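Local coordinates for mutual gliding motility protein C (MglC) (Myxococcus xanthus DK 1622, PDB 7CT3) that probably takes part in controlling cell polarity during gliding motility, as a Roadblock/LC7-domain protein that interacts with its paralog MglB, at residues A39-N44 with H97-F102; V48-L53 with F91-L96. One frame throughout, in Å; residues are numbered along the deposited sequence.

Interaction 1 (A39-N44 with H97-F102)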
loop_
_atom_site.group_PDB
_atom_site.type_symbol
_atom_site.label_atom_id
_atom_site.label_comp_id
_atom_site.label_asym_id
_atom_site.label_seq_id
_atom_site.Cartn_x
_atom_site.Cartn_y
_atom_site.Cartn_z
ATOM N N ALA A 39 -1.478 -22.839 10.558
ATOM C CA ALA A 39 -0.683 -22.323 9.420
ATOM C C ALA A 39 0.560 -23.199 9.230
ATOM O O ALA A 39 0.948 -23.905 10.185
ATOM C CB ALA A 39 -0.313 -20.879 9.653
ATOM N N GLU A 40 1.159 -23.140 8.038
ATOM C CA GLU A 40 2.395 -23.885 7.677
ATOM C C GLU A 40 3.614 -23.147 8.244
ATOM O O GLU A 40 4.738 -23.650 8.047
ATOM C CB GLU A 40 2.522 -24.040 6.159
ATOM C CG GLU A 40 1.233 -24.446 5.462
ATOM C CD GLU A 40 0.657 -23.404 4.518
ATOM O OE1 GLU A 40 0.425 -22.263 4.967
ATOM O OE2 GLU A 40 0.448 -23.736 3.329
ATOM N N LEU A 41 3.393 -21.993 8.890
ATOM C CA LEU A 41 4.428 -21.180 9.583
ATOM C C LEU A 41 3.938 -20.816 10.987
ATOM O O LEU A 41 2.730 -20.976 11.261
ATOM C CB LEU A 41 4.691 -19.909 8.770
ATOM C CG LEU A 41 5.362 -20.114 7.414
ATOM C CD1 LEU A 41 5.306 -18.836 6.590
ATOM C CD2 LEU A 41 6.802 -20.582 7.577
ATOM N N ASP A 42 4.852 -20.336 11.834
ATOM C CA ASP A 42 4.543 -19.733 13.157
ATOM C C ASP A 42 4.227 -18.247 12.936
ATOM O O ASP A 42 5.142 -17.503 12.525
ATOM C CB ASP A 42 5.698 -19.953 14.136
ATOM C CG ASP A 42 5.401 -19.513 15.559
ATOM O OD1 ASP A 42 4.868 -18.397 15.732
ATOM O OD2 ASP A 42 5.710 -20.289 16.484
ATOM N N LEU A 43 2.982 -17.841 13.218
ATOM C CA LEU A 43 2.406 -16.517 12.859
ATOM C C LEU A 43 2.499 -15.522 14.022
ATOM O O LEU A 43 2.043 -14.383 13.836
ATOM C CB LEU A 43 0.937 -16.709 12.470
ATOM C CG LEU A 43 0.673 -17.516 11.201
ATOM C CD1 LEU A 43 -0.824 -17.688 10.984
ATOM C CD2 LEU A 43 1.311 -16.860 9.985
ATOM N N ASN A 44 3.048 -15.916 15.175
ATOM C CA ASN A 44 3.036 -15.073 16.399
ATOM C C ASN A 44 3.840 -13.793 16.152
ATOM O O ASN A 44 3.367 -12.724 16.577
ATOM C CB ASN A 44 3.502 -15.855 17.626
ATOM C CG ASN A 44 2.477 -16.888 18.042
ATOM O OD1 ASN A 44 2.798 -18.063 18.192
ATOM N ND2 ASN A 44 1.232 -16.465 18.176
ATOM N N HIS A 97 0.364 -12.574 6.202
ATOM C CA HIS A 97 1.814 -12.832 6.393
ATOM C C HIS A 97 2.547 -12.388 5.121
ATOM O O HIS A 97 1.955 -12.521 4.036
ATOM C CB HIS A 97 2.040 -14.312 6.738
ATOM C CG HIS A 97 3.440 -14.615 7.139
ATOM N ND1 HIS A 97 4.440 -14.830 6.214
ATOM C CD2 HIS A 97 4.011 -14.743 8.355
ATOM C CE1 HIS A 97 5.572 -15.069 6.842
ATOM N NE2 HIS A 97 5.334 -15.026 8.156
ATOM N N ALA A 98 3.777 -11.884 5.249
ATOM C CA ALA A 98 4.595 -11.329 4.140
ATOM C C ALA A 98 4.873 -12.388 3.064
ATOM O O ALA A 98 5.164 -11.990 1.925
ATOM C CB ALA A 98 5.887 -10.764 4.680
ATOM N N ASP A 99 4.805 -13.679 3.405
ATOM C CA ASP A 99 5.049 -14.802 2.459
ATOM C C ASP A 99 3.733 -15.236 1.802
ATOM O O ASP A 99 3.781 -16.147 0.959
ATOM C CB ASP A 99 5.744 -15.973 3.161
ATOM C CG ASP A 99 7.158 -15.655 3.615
ATOM O OD1 ASP A 99 7.750 -14.693 3.081
ATOM O OD2 ASP A 99 7.659 -16.369 4.498
ATOM N N GLY A 100 2.607 -14.610 2.162
ATOM C CA GLY A 100 1.291 -14.864 1.544
ATOM C C GLY A 100 1.215 -14.332 0.119
ATOM O O GLY A 100 2.239 -13.846 -0.395
ATOM N N ASN A 101 0.034 -14.422 -0.494
ATOM C CA ASN A 101 -0.243 -13.990 -1.888
ATOM C C ASN A 101 -0.848 -12.581 -1.861
ATOM O O ASN A 101 -2.085 -12.457 -1.813
ATOM C CB ASN A 101 -1.144 -14.995 -2.607
ATOM C CG ASN A 101 -1.190 -14.766 -4.102
ATOM O OD1 ASN A 101 -0.975 -13.653 -4.571
ATOM N ND2 ASN A 101 -1.470 -15.814 -4.856
ATOM N N PHE A 102 0.001 -11.554 -1.910
ATOM C CA PHE A 102 -0.407 -10.127 -1.815
ATOM C C PHE A 102 -1.278 -9.760 -3.023
ATOM O O PHE A 102 -2.295 -9.071 -2.839
ATOM C CB PHE A 102 0.824 -9.231 -1.669
ATOM C CG PHE A 102 0.524 -7.788 -1.348
ATOM C CD1 PHE A 102 -0.308 -7.446 -0.294
ATOM C CD2 PHE A 102 1.099 -6.766 -2.083
ATOM C CE1 PHE A 102 -0.566 -6.115 0.006
ATOM C CE2 PHE A 102 0.845 -5.439 -1.779
ATOM C CZ PHE A 102 0.012 -5.114 -0.735
#

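Interaction 2 (V48-L53 with F91-L96)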
loop_
_atom_site.group_PDB
_atom_site.type_symbol
_atom_site.label_atom_id
_atom_site.label_comp_id
_atom_site.label_asym_id
_atom_site.label_seq_id
_atom_site.Cartn_x
_atom_site.Cartn_y
_atom_site.Cartn_z
ATOM N N VAL A 48 2.328 -9.880 16.343
ATOM C CA VAL A 48 3.025 -8.782 17.075
ATOM C C VAL A 48 3.117 -7.560 16.151
ATOM O O VAL A 48 2.705 -6.473 16.576
ATOM C CB VAL A 48 4.405 -9.234 17.586
ATOM C CG1 VAL A 48 5.286 -8.065 18.002
ATOM C CG2 VAL A 48 4.261 -10.222 18.731
ATOM N N GLU A 49 3.621 -7.733 14.925
ATOM C CA GLU A 49 3.790 -6.609 13.966
ATOM C C GLU A 49 2.417 -6.057 13.574
ATOM O O GLU A 49 2.291 -4.818 13.509
ATOM C CB GLU A 49 4.626 -7.034 12.760
ATOM C CG GLU A 49 6.067 -7.313 13.141
ATOM C CD GLU A 49 7.070 -7.233 12.010
ATOM O OE1 GLU A 49 6.645 -7.086 10.852
ATOM O OE2 GLU A 49 8.276 -7.321 12.296
ATOM N N TYR A 50 1.411 -6.914 13.375
ATOM C CA TYR A 50 0.036 -6.468 13.024
ATOM C C TYR A 50 -0.503 -5.544 14.126
ATOM O O TYR A 50 -1.010 -4.453 13.806
ATOM C CB TYR A 50 -0.890 -7.655 12.752
ATOM C CG TYR A 50 -2.274 -7.266 12.290
ATOM C CD1 TYR A 50 -2.485 -6.137 11.510
ATOM C CD2 TYR A 50 -3.379 -8.028 12.631
ATOM C CE1 TYR A 50 -3.754 -5.771 11.093
ATOM C CE2 TYR A 50 -4.655 -7.676 12.218
ATOM C CZ TYR A 50 -4.844 -6.545 11.447
ATOM O OH TYR A 50 -6.094 -6.187 11.035
ATOM N N ALA A 51 -0.379 -5.950 15.392
ATOM C CA ALA A 51 -0.752 -5.129 16.565
ATOM C C ALA A 51 -0.038 -3.774 16.480
ATOM O O ALA A 51 -0.686 -2.749 16.704
ATOM C CB ALA A 51 -0.411 -5.855 17.841
ATOM N N ASN A 52 1.249 -3.775 16.134
ATOM C CA ASN A 52 2.100 -2.556 16.111
ATOM C C ASN A 52 1.812 -1.701 14.866
ATOM O O ASN A 52 2.340 -0.580 14.818
ATOM C CB ASN A 52 3.581 -2.922 16.223
ATOM C CG ASN A 52 3.933 -3.480 17.584
ATOM O OD1 ASN A 52 3.215 -3.246 18.551
ATOM N ND2 ASN A 52 5.013 -4.237 17.670
ATOM N N LEU A 53 1.022 -2.197 13.906
ATOM C CA LEU A 53 0.610 -1.439 12.691
ATOM C C LEU A 53 -0.739 -0.744 12.919
ATOM O O LEU A 53 -1.038 0.177 12.153
ATOM C CB LEU A 53 0.501 -2.381 11.483
ATOM C CG LEU A 53 1.811 -2.909 10.899
ATOM C CD1 LEU A 53 1.534 -3.912 9.787
ATOM C CD2 LEU A 53 2.689 -1.782 10.375
ATOM N N PHE A 91 -13.835 1.390 7.086
ATOM C CA PHE A 91 -12.959 0.787 6.052
ATOM C C PHE A 91 -12.794 -0.707 6.327
ATOM O O PHE A 91 -13.005 -1.181 7.458
ATOM C CB PHE A 91 -11.613 1.504 5.949
ATOM C CG PHE A 91 -10.751 1.505 7.184
ATOM C CD1 PHE A 91 -10.940 2.457 8.176
ATOM C CD2 PHE A 91 -9.718 0.588 7.331
ATOM C CE1 PHE A 91 -10.131 2.477 9.299
ATOM C CE2 PHE A 91 -8.901 0.619 8.453
ATOM C CZ PHE A 91 -9.111 1.563 9.434
ATOM N N LEU A 92 -12.431 -1.416 5.266
ATOM C CA LEU A 92 -12.204 -2.875 5.231
ATOM C C LEU A 92 -10.691 -3.094 5.210
ATOM O O LEU A 92 -10.031 -2.420 4.405
ATOM C CB LEU A 92 -12.887 -3.373 3.956
ATOM C CG LEU A 92 -12.927 -4.877 3.730
ATOM C CD1 LEU A 92 -13.672 -5.586 4.848
ATOM C CD2 LEU A 92 -13.569 -5.165 2.384
ATOM N N VAL A 93 -10.157 -3.950 6.079
ATOM C CA VAL A 93 -8.687 -4.212 6.149
ATOM C C VAL A 93 -8.442 -5.720 6.093
ATOM O O VAL A 93 -9.037 -6.461 6.893
ATOM C CB VAL A 93 -8.018 -3.562 7.378
ATOM C CG1 VAL A 93 -8.752 -3.849 8.671
ATOM C CG2 VAL A 93 -6.552 -3.955 7.498
ATOM N N LEU A 94 -7.593 -6.138 5.153
ATOM C CA LEU A 94 -7.017 -7.496 5.073
ATOM C C LEU A 94 -5.557 -7.426 5.521
ATOM O O LEU A 94 -4.809 -6.582 4.986
ATOM C CB LEU A 94 -7.134 -8.003 3.634
ATOM C CG LEU A 94 -6.370 -9.287 3.322
ATOM C CD1 LEU A 94 -6.883 -10.450 4.161
ATOM C CD2 LEU A 94 -6.468 -9.607 1.839
ATOM N N ALA A 95 -5.185 -8.263 6.487
ATOM C CA ALA A 95 -3.788 -8.465 6.931
ATOM C C ALA A 95 -3.373 -9.873 6.513
ATOM O O ALA A 95 -4.155 -10.813 6.761
ATOM C CB ALA A 95 -3.668 -8.272 8.421
ATOM N N LEU A 96 -2.206 -10.010 5.886
ATOM C CA LEU A 96 -1.646 -11.345 5.570
ATOM C C LEU A 96 -0.157 -11.378 5.923
ATOM O O LEU A 96 0.469 -10.310 5.986
ATOM C CB LEU A 96 -1.926 -11.692 4.102
ATOM C CG LEU A 96 -1.411 -10.727 3.037
ATOM C CD1 LEU A 96 -1.015 -11.485 1.785
ATOM C CD2 LEU A 96 -2.450 -9.672 2.689
HETATM O O HOH W 1 -7.924 -7.332 9.624
#

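Interaction 1 (A39-N44 with H97-F102)
Leu41 and Leu43 both reach the imidazole of His97, each through one methyl group, joining the loop that leads into helix 44-61 to the turn between strand 90-97 and helix 102-117. Leu41 sets CD1 over one face of the ring, 4.1 Å from the His97 ring centroid and 25° off its normal, a CH-pi contact shifted toward the rim, with the leucine side chain running at about a right angle to that of the histidine. The same Leu41 CD1 also lies 4.0 Å from Asp99 OD2. From Leu43, CD2 approaches His97 CD2 at 3.8 Å, coming in obliquely. The imidazole is steadied from its own segment: Asp99 N donates to His97 ND1 over 3.1 Å, tilted 23° out of the ring plane, within a type I beta turn closed by the bond from Gly100 N to His97 O. With CG anti to the backbone N (chi1 -172°), the ring comes to lie against Leu41 and Leu43. Cutting His97 back to an alanine would probably take away the surface these leucine methyls pack against and leave Asp99 N without its imidazole acceptor. Asp42 OD1 accepts from Asn44 N, capping helix 44-61. No hydrogen bond spans the two segments; apolar packing and the Leu41 CH-pi contact link them.

Interaction 2 (V48-L53 with F91-L96)
Tyr50 lays one face of its ring over the methyl group of Ala95, where helix 44-61 packs on strand 90-97 of the antiparallel sheet in this Roadblock/LC7 fold. Ala95 CB stands 3.7 Å from the Tyr50 ring centroid and only 14° off the ring normal, a CH-pi contact slightly offset toward the CE1 and CZ side. Both residues direct their CB toward the opposite segment, and a side chain as small as alanine lets the aromatic plane come down close to the strand. With chi1 at -176°, CG of Tyr50 lies opposite the backbone N, which carries the ring off the helix and along the sheet surface toward Val93. There the phenol end passes the valine, with Tyr50 OH 4.2 Å from Val93 CG2. Leu94, between these two strand residues, faces away from the helix and packs on Val10 of helix 4-13, so the strand is covered by helices on both sides. Tyr50 also touches Leu57, about two turns further along its own helix. Its hydroxyl has a polar partner: a water 2.6 Å from Tyr50 OH donates a hydrogen bond to Val93 O at 3.1 Å, bridging the side chain to the strand backbone.

In the fold
Interaction 2 is a buried contact, its centre about 6 Å from the chain's centre, whereas interaction 1 lies at the surface, its centre about 14 Å from the same point. Both involve the same succession of elements: helix 44-61 with the loop before it, and strand 90-97 with the turn after it. In sequence, both segments of interaction 2 fall between those of interaction 1. An aromatic ring meets aliphatic groups in each, but the roles are exchanged: in the core the helix supplies the ring, at the surface the strand end does. A water bridges the segments of interaction 2, while in interaction 1 the ring's hydrogen bond stays within its own turn. The segments meet where Leu96 CD1 packs 3.8 Å from Phe102 N.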